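Local coordinates for Acarbose/maltose binding protein GacH (Streptomyces glaucescens, PDB 3K01) that binds acarbose and an acarbose homolog, and probably maltose-type sugars, as the solute receptor of an ABC transporter, at residues Y222-K226 with Q382-S388; I140-F146 with F356-V360; A179-Y183 with G252-V258. All blocks are in the same frame, centred on the assembly; numbering follows the deposited sequence.

Contact 1: Y222-K226 with Q382-S388; sequences YRVIK and QMANVLS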
# COMPACT_ATOMS: atom_id res chain seq x y z
N TYR A 222 18.36 9.00 -3.42
CA TYR A 222 19.32 8.01 -3.89
C TYR A 222 20.62 8.04 -3.09
O TYR A 222 21.23 6.99 -2.84
CB TYR A 222 19.58 8.18 -5.39
CG TYR A 222 18.46 7.71 -6.30
CD1 TYR A 222 18.15 6.35 -6.40
CD2 TYR A 222 17.73 8.61 -7.08
CE1 TYR A 222 17.16 5.91 -7.27
CE2 TYR A 222 16.74 8.17 -7.95
CZ TYR A 222 16.45 6.82 -8.02
OH TYR A 222 15.49 6.32 -8.88
N ARG A 223 21.06 9.24 -2.69
CA ARG A 223 22.26 9.34 -1.86
C ARG A 223 22.07 8.67 -0.50
O ARG A 223 22.98 8.02 -0.00
CB ARG A 223 22.66 10.80 -1.68
CG ARG A 223 24.04 11.00 -1.06
CD ARG A 223 24.45 12.45 -1.05
NE ARG A 223 24.62 12.96 -2.40
CZ ARG A 223 23.92 13.96 -2.94
NH1 ARG A 223 22.99 14.61 -2.23
NH2 ARG A 223 24.19 14.33 -4.18
N VAL A 224 20.90 8.85 0.11
CA VAL A 224 20.64 8.26 1.44
C VAL A 224 20.76 6.75 1.41
O VAL A 224 21.38 6.15 2.30
CB VAL A 224 19.23 8.67 1.93
CG1 VAL A 224 18.73 7.77 3.09
CG2 VAL A 224 19.20 10.13 2.34
N ILE A 225 20.20 6.10 0.40
CA ILE A 225 20.23 4.65 0.41
C ILE A 225 21.66 4.13 0.25
O ILE A 225 22.06 3.17 0.90
CB ILE A 225 19.25 4.00 -0.62
CG1 ILE A 225 19.66 4.26 -2.09
CG2 ILE A 225 17.81 4.42 -0.32
CD1 ILE A 225 18.80 3.50 -3.08
N LYS A 226 22.44 4.79 -0.61
CA LYS A 226 23.83 4.36 -0.77
C LYS A 226 24.66 4.63 0.49
O LYS A 226 25.50 3.81 0.87
CB LYS A 226 24.44 5.09 -1.97
CG LYS A 226 25.84 4.58 -2.39
CD LYS A 226 25.89 3.09 -2.60
CE LYS A 226 27.15 2.66 -3.34
NZ LYS A 226 27.36 1.17 -3.30
N GLN A 382 17.24 2.32 -11.46
CA GLN A 382 18.18 3.28 -10.97
C GLN A 382 18.61 3.02 -9.54
O GLN A 382 19.80 3.19 -9.21
CB GLN A 382 17.68 4.72 -11.15
CG GLN A 382 17.36 5.12 -12.62
CD GLN A 382 18.48 4.79 -13.57
OE1 GLN A 382 19.64 5.07 -13.27
NE2 GLN A 382 18.15 4.22 -14.72
N MET A 383 17.68 2.60 -8.68
CA MET A 383 18.10 2.28 -7.31
C MET A 383 19.08 1.10 -7.31
O MET A 383 20.05 1.12 -6.53
CB MET A 383 16.91 1.99 -6.40
CG MET A 383 17.34 1.37 -5.03
SD MET A 383 15.95 1.10 -3.90
CE MET A 383 14.87 0.56 -5.29
N ALA A 384 18.85 0.10 -8.14
CA ALA A 384 19.78 -1.02 -8.23
C ALA A 384 21.15 -0.54 -8.66
O ALA A 384 22.18 -0.96 -8.10
CB ALA A 384 19.25 -2.08 -9.19
N ASN A 385 21.19 0.34 -9.65
CA ASN A 385 22.46 0.80 -10.18
C ASN A 385 23.19 1.73 -9.22
O ASN A 385 24.42 1.79 -9.26
CB ASN A 385 22.25 1.40 -11.57
CG ASN A 385 21.84 0.35 -12.60
OD1 ASN A 385 21.80 -0.87 -12.32
ND2 ASN A 385 21.51 0.81 -13.79
N VAL A 386 22.45 2.46 -8.38
CA VAL A 386 23.07 3.25 -7.33
C VAL A 386 23.68 2.29 -6.30
O VAL A 386 24.84 2.45 -5.88
CB VAL A 386 22.05 4.19 -6.66
CG1 VAL A 386 22.57 4.73 -5.32
CG2 VAL A 386 21.70 5.32 -7.61
N LEU A 387 22.91 1.29 -5.86
CA LEU A 387 23.39 0.40 -4.78
C LEU A 387 24.58 -0.43 -5.21
O LEU A 387 25.46 -0.70 -4.39
CB LEU A 387 22.25 -0.47 -4.25
CG LEU A 387 21.20 0.30 -3.46
CD1 LEU A 387 20.00 -0.62 -3.20
CD2 LEU A 387 21.76 0.86 -2.14
N SER A 388 24.67 -0.80 -6.48
CA SER A 388 25.84 -1.55 -6.96
C SER A 388 27.05 -0.66 -7.21
O SER A 388 28.15 -1.18 -7.48
CB SER A 388 25.50 -2.28 -8.24
OG SER A 388 25.30 -1.31 -9.28
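Y222 lays its ring obliquely against the start of the 382-388 segment. CE1 lies 3.6 Å from the backbone N of M383, CD1 packs on CG2 of V386, and the phenol oxygen comes within 3.5 Å of CB of Q382. A flat, long side chain suits this place because one ring can cover a whole helical turn. One turn along, I225 sends CD1 between M383 and L387. Its approach to CG of M383 is modelled so short that the exact distance is doubtful, and the two side chains cross at about a right angle. V386, short and beta-branched, sets CG1 against the carbonyl oxygen of Y222 and CB of K226. K226 starts with CG anti to its backbone N (chi1 -171°) and bends at chi2, which carries its methylenes past the carbonyl O of V386. Its NZ then donates to the carbonyl O of L387 over 2.9 Å, standing above the carbonyl plane. The axes of 222-226 and 382-387 cross at -45°, 9.6 Å apart at closest approach. Beyond this shell, F192 stacks on the ring of Y222, and the Y222 hydroxyl is hydrogen-bonded to T400, while OE1 of Q382 takes a bond from N399; both partners stand on helix 393-407. The chemistry changes along the interface: the middle is apolar and largely buried, the phenol is fixed at its buried polar tip, and the lysine amine meets a carbonyl near the C-terminal end of helix 376-387, where the helix dipole would probably welcome positive charge.

Contact 2: I140-F146 with F356-V360; sequences IDTLALF and FKPAV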
# COMPACT_ATOMS: atom_id res chain seq x y z
N ILE A 140 -6.63 -0.21 3.81
CA ILE A 140 -5.37 0.52 3.56
C ILE A 140 -4.20 -0.26 4.13
O ILE A 140 -4.36 -1.01 5.09
CB ILE A 140 -5.44 1.95 4.20
CG1 ILE A 140 -4.20 2.82 3.88
CG2 ILE A 140 -5.71 1.88 5.71
CD1 ILE A 140 -4.48 4.31 4.00
N ASP A 141 -3.03 -0.09 3.52
CA ASP A 141 -1.83 -0.55 4.19
C ASP A 141 -0.66 0.36 3.78
O ASP A 141 -0.83 1.33 3.03
CB ASP A 141 -1.57 -2.04 3.93
CG ASP A 141 -1.41 -2.36 2.48
OD1 ASP A 141 -0.90 -1.52 1.72
OD2 ASP A 141 -1.80 -3.48 2.07
N THR A 142 0.50 0.09 4.36
CA THR A 142 1.69 0.91 4.10
C THR A 142 2.91 0.14 4.57
O THR A 142 2.79 -0.99 5.06
CB THR A 142 1.58 2.27 4.83
OG1 THR A 142 2.58 3.19 4.36
CG2 THR A 142 1.67 2.15 6.34
N LEU A 143 4.07 0.76 4.43
CA LEU A 143 5.32 0.21 4.97
C LEU A 143 5.60 0.83 6.32
O LEU A 143 5.18 1.95 6.61
CB LEU A 143 6.48 0.53 4.01
CG LEU A 143 6.43 -0.12 2.64
CD1 LEU A 143 7.63 0.31 1.76
CD2 LEU A 143 6.36 -1.65 2.73
N ALA A 144 6.37 0.09 7.13
CA ALA A 144 6.65 0.47 8.51
C ALA A 144 8.02 -0.07 8.89
O ALA A 144 8.52 -0.99 8.26
CB ALA A 144 5.57 -0.09 9.45
N LEU A 145 8.61 0.53 9.93
CA LEU A 145 9.89 0.03 10.45
C LEU A 145 9.63 -1.08 11.48
O LEU A 145 9.08 -0.83 12.55
CB LEU A 145 10.62 1.18 11.11
CG LEU A 145 12.04 0.85 11.60
CD1 LEU A 145 12.99 0.56 10.48
CD2 LEU A 145 12.53 1.99 12.49
N PHE A 146 10.00 -2.30 11.12
CA PHE A 146 9.97 -3.44 12.06
C PHE A 146 11.27 -3.45 12.85
O PHE A 146 12.35 -3.20 12.30
CB PHE A 146 9.91 -4.76 11.30
CG PHE A 146 8.60 -5.10 10.65
CD1 PHE A 146 8.14 -6.40 10.72
CD2 PHE A 146 7.84 -4.18 9.91
CE1 PHE A 146 6.96 -6.80 10.10
CE2 PHE A 146 6.65 -4.57 9.30
CZ PHE A 146 6.21 -5.89 9.41
N PHE A 356 0.26 -1.17 13.19
CA PHE A 356 0.34 -0.35 11.96
C PHE A 356 -0.34 0.97 11.92
O PHE A 356 -0.08 1.74 11.00
CB PHE A 356 -0.10 -1.15 10.73
CG PHE A 356 0.96 -2.09 10.25
CD1 PHE A 356 1.93 -1.69 9.34
CD2 PHE A 356 1.03 -3.35 10.79
CE1 PHE A 356 2.95 -2.60 8.97
CE2 PHE A 356 2.02 -4.23 10.41
CZ PHE A 356 2.97 -3.83 9.51
N LYS A 357 -1.24 1.27 12.85
CA LYS A 357 -1.93 2.54 12.70
C LYS A 357 -1.00 3.77 12.70
O LYS A 357 -1.18 4.65 11.86
CB LYS A 357 -3.12 2.67 13.65
CG LYS A 357 -4.00 3.92 13.37
CD LYS A 357 -4.37 4.10 11.88
CE LYS A 357 -5.57 5.01 11.65
NZ LYS A 357 -5.44 6.32 12.25
N PRO A 358 -0.00 3.84 13.60
CA PRO A 358 0.89 4.99 13.49
C PRO A 358 1.60 5.08 12.13
O PRO A 358 1.78 6.16 11.58
CB PRO A 358 1.88 4.77 14.65
CG PRO A 358 1.06 3.99 15.67
CD PRO A 358 0.28 3.03 14.81
N ALA A 359 1.97 3.93 11.56
CA ALA A 359 2.57 3.92 10.22
C ALA A 359 1.57 4.40 9.16
O ALA A 359 1.90 5.18 8.27
CB ALA A 359 3.07 2.52 9.90
N VAL A 360 0.33 3.94 9.26
CA VAL A 360 -0.72 4.38 8.33
C VAL A 360 -0.91 5.90 8.38
O VAL A 360 -1.18 6.54 7.36
CB VAL A 360 -2.03 3.62 8.62
CG1 VAL A 360 -3.25 4.28 7.93
CG2 VAL A 360 -1.91 2.19 8.15
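I140 and V360 reach toward each other tip to tip, CG2 and CD1 of the isoleucine each lying 4.1 Å from CG1 of the valine. Two residues on, T142 uses its two branches differently. OG1 is anti to the backbone N (chi1 -167°) and is hydrogen-bonded to S293 and the carbonyl O of P294, whereas the methyl CG2 rests 3.6 Å from the carbonyl O of A359. Threonine suits a place that needs a polar and an apolar branch. The carbonyl O of T142 is buried and has no hydrogen-bonding partner in the model. At A144 the methyl meets CB of A359 at 3.6 Å, and two alanines let strand and helix come close, their CA atoms 5.6 Å apart. The same A144 methyl touches CE1 of F356. F146 ends the walk, its CE2 3.8 Å from CZ of F356; the rings meet obliquely, with planes at 66°, and I264 touches both. Residues 356-360 of helix 351-360 thus pack on one face of the long strand 132-148, running at 86° to residues 140-142, a helix-on-sheet layer of the alpha/beta architecture of bacterial solute-binding proteins.

Contact 3: A179-Y183 with G252-V258; sequences ATGLY and GKVAMMV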
# COMPACT_ATOMS: atom_id res chain seq x y z
N ALA A 179 24.93 -7.51 15.29
CA ALA A 179 23.93 -7.39 14.22
C ALA A 179 24.11 -6.10 13.46
O ALA A 179 24.52 -5.10 14.03
CB ALA A 179 22.54 -7.44 14.81
N THR A 180 23.80 -6.13 12.17
CA THR A 180 23.69 -4.89 11.39
C THR A 180 22.38 -4.18 11.77
O THR A 180 21.40 -4.84 12.12
CB THR A 180 23.73 -5.25 9.89
OG1 THR A 180 25.05 -5.69 9.59
CG2 THR A 180 23.40 -4.07 8.99
N GLY A 181 22.37 -2.85 11.75
CA GLY A 181 21.13 -2.15 12.10
C GLY A 181 19.93 -2.50 11.24
O GLY A 181 18.89 -2.88 11.76
N LEU A 182 20.10 -2.35 9.92
CA LEU A 182 18.96 -2.36 9.01
C LEU A 182 19.20 -3.27 7.83
O LEU A 182 20.28 -3.27 7.23
CB LEU A 182 18.76 -0.93 8.49
CG LEU A 182 17.65 -0.66 7.47
CD1 LEU A 182 16.25 -0.93 8.06
CD2 LEU A 182 17.70 0.73 6.87
N TYR A 183 18.16 -4.01 7.42
CA TYR A 183 18.15 -4.59 6.07
C TYR A 183 17.44 -3.62 5.16
O TYR A 183 16.28 -3.34 5.41
CB TYR A 183 17.48 -5.97 6.01
CG TYR A 183 17.68 -6.58 4.64
CD1 TYR A 183 18.74 -7.45 4.42
CD2 TYR A 183 16.90 -6.21 3.56
CE1 TYR A 183 18.99 -7.97 3.15
CE2 TYR A 183 17.13 -6.75 2.29
CZ TYR A 183 18.16 -7.60 2.11
OH TYR A 183 18.37 -8.09 0.84
N GLY A 252 18.02 -12.29 13.10
CA GLY A 252 18.80 -11.32 13.87
C GLY A 252 20.10 -10.90 13.23
O GLY A 252 20.90 -10.21 13.86
N LYS A 253 20.33 -11.27 11.97
CA LYS A 253 21.45 -10.69 11.24
C LYS A 253 21.31 -9.16 11.17
O LYS A 253 22.29 -8.42 11.19
CB LYS A 253 21.51 -11.29 9.84
CG LYS A 253 22.70 -10.83 9.04
CD LYS A 253 22.75 -11.56 7.72
CE LYS A 253 24.02 -11.18 6.98
NZ LYS A 253 24.15 -11.91 5.69
N VAL A 254 20.06 -8.69 11.06
CA VAL A 254 19.77 -7.26 11.24
C VAL A 254 18.78 -7.09 12.38
O VAL A 254 18.03 -8.03 12.71
CB VAL A 254 19.18 -6.59 9.96
CG1 VAL A 254 20.16 -6.71 8.82
CG2 VAL A 254 17.84 -7.20 9.58
N ALA A 255 18.73 -5.88 12.93
CA ALA A 255 17.78 -5.56 13.98
C ALA A 255 16.50 -4.91 13.49
O ALA A 255 15.51 -4.82 14.25
CB ALA A 255 18.44 -4.64 15.00
N MET A 256 16.51 -4.42 12.24
CA MET A 256 15.40 -3.63 11.69
C MET A 256 15.22 -3.93 10.23
O MET A 256 16.19 -4.25 9.54
CB MET A 256 15.70 -2.13 11.84
CG MET A 256 15.80 -1.69 13.30
SD MET A 256 16.14 0.07 13.53
CE MET A 256 17.93 0.06 13.29
N MET A 257 14.00 -3.77 9.74
CA MET A 257 13.73 -3.82 8.28
C MET A 257 12.51 -2.95 8.08
O MET A 257 11.82 -2.61 9.03
CB MET A 257 13.45 -5.23 7.78
CG MET A 257 12.17 -5.83 8.33
SD MET A 257 11.77 -7.40 7.52
CE MET A 257 10.37 -8.00 8.46
N VAL A 258 12.23 -2.58 6.84
CA VAL A 258 10.97 -1.91 6.51
C VAL A 258 10.08 -2.92 5.80
O VAL A 258 10.54 -3.67 4.93
CB VAL A 258 11.24 -0.70 5.63
CG1 VAL A 258 9.95 -0.10 5.07
CG2 VAL A 258 12.02 0.32 6.42
O HOH W 1 13.95 -2.64 4.31
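V254 packs against 179-183 with CB 3.6 Å from the carbonyl O of T180. From there CG1 reaches the backbone of the neighbouring strand, touching N of Y183 and C of L182, while CG2 lies 3.8 Å from CB of Y183. CG2 occupies the hindered position between backbone N and carbonyl carbon (chi1 of CG1 -60°), and a short beta-branched residue thereby brings both methyls onto the partner chain. The N of T180 donates to the carbonyl O of K253, and N of A255 to the carbonyl O of T180 at 3.0 Å, with a weak second bond to G181. Further on, N of Y183 donates to the carbonyl O of M256 over 2.9 Å. Strands 180-183 and 254-259 are thus parallel neighbours in the mixed sheet that also holds strand 132-148, part of the alpha/beta fold of solute-binding proteins, and both turn a corner, at G181 and A255. M256, on the face that also carries L182, keeps CB 3.3 Å from the carbonyl O of G181 and folds back at chi3 (-81°) to bring CE 3.5 Å from that same oxygen. L182 brings CD1 to 3.6 Å from the carbonyl O of M256. On the face of V254, Y183 runs away from the partner strand, and its hydroxyl is hydrogen-bonded to D237. Where the strands diverge, a water donates to the carbonyl O of Y183 and accepts from N of V258.

From the N terminus, the chain first lays down 140-146 in strand 132-148, then 179-183, then 222-226 in helix 216-230. Contact 3 closes first, when 252-258 returns beside 179-183. Contact 2 follows with 356-360, so contact 3 is nested inside its loop. Contact 1 closes last with 382-388, and its segments alternate with those of both others. Contacts 2 and 3 meet directly, since strands 132-148 and 254-259 are neighbours in one sheet: N of F146 probably bonds to the carbonyl O of M257. Contact 1 stands apart, its nearest atoms about 8 Å from contact 3, and ties helix 216-230 to helix 376-387, the last helix but one.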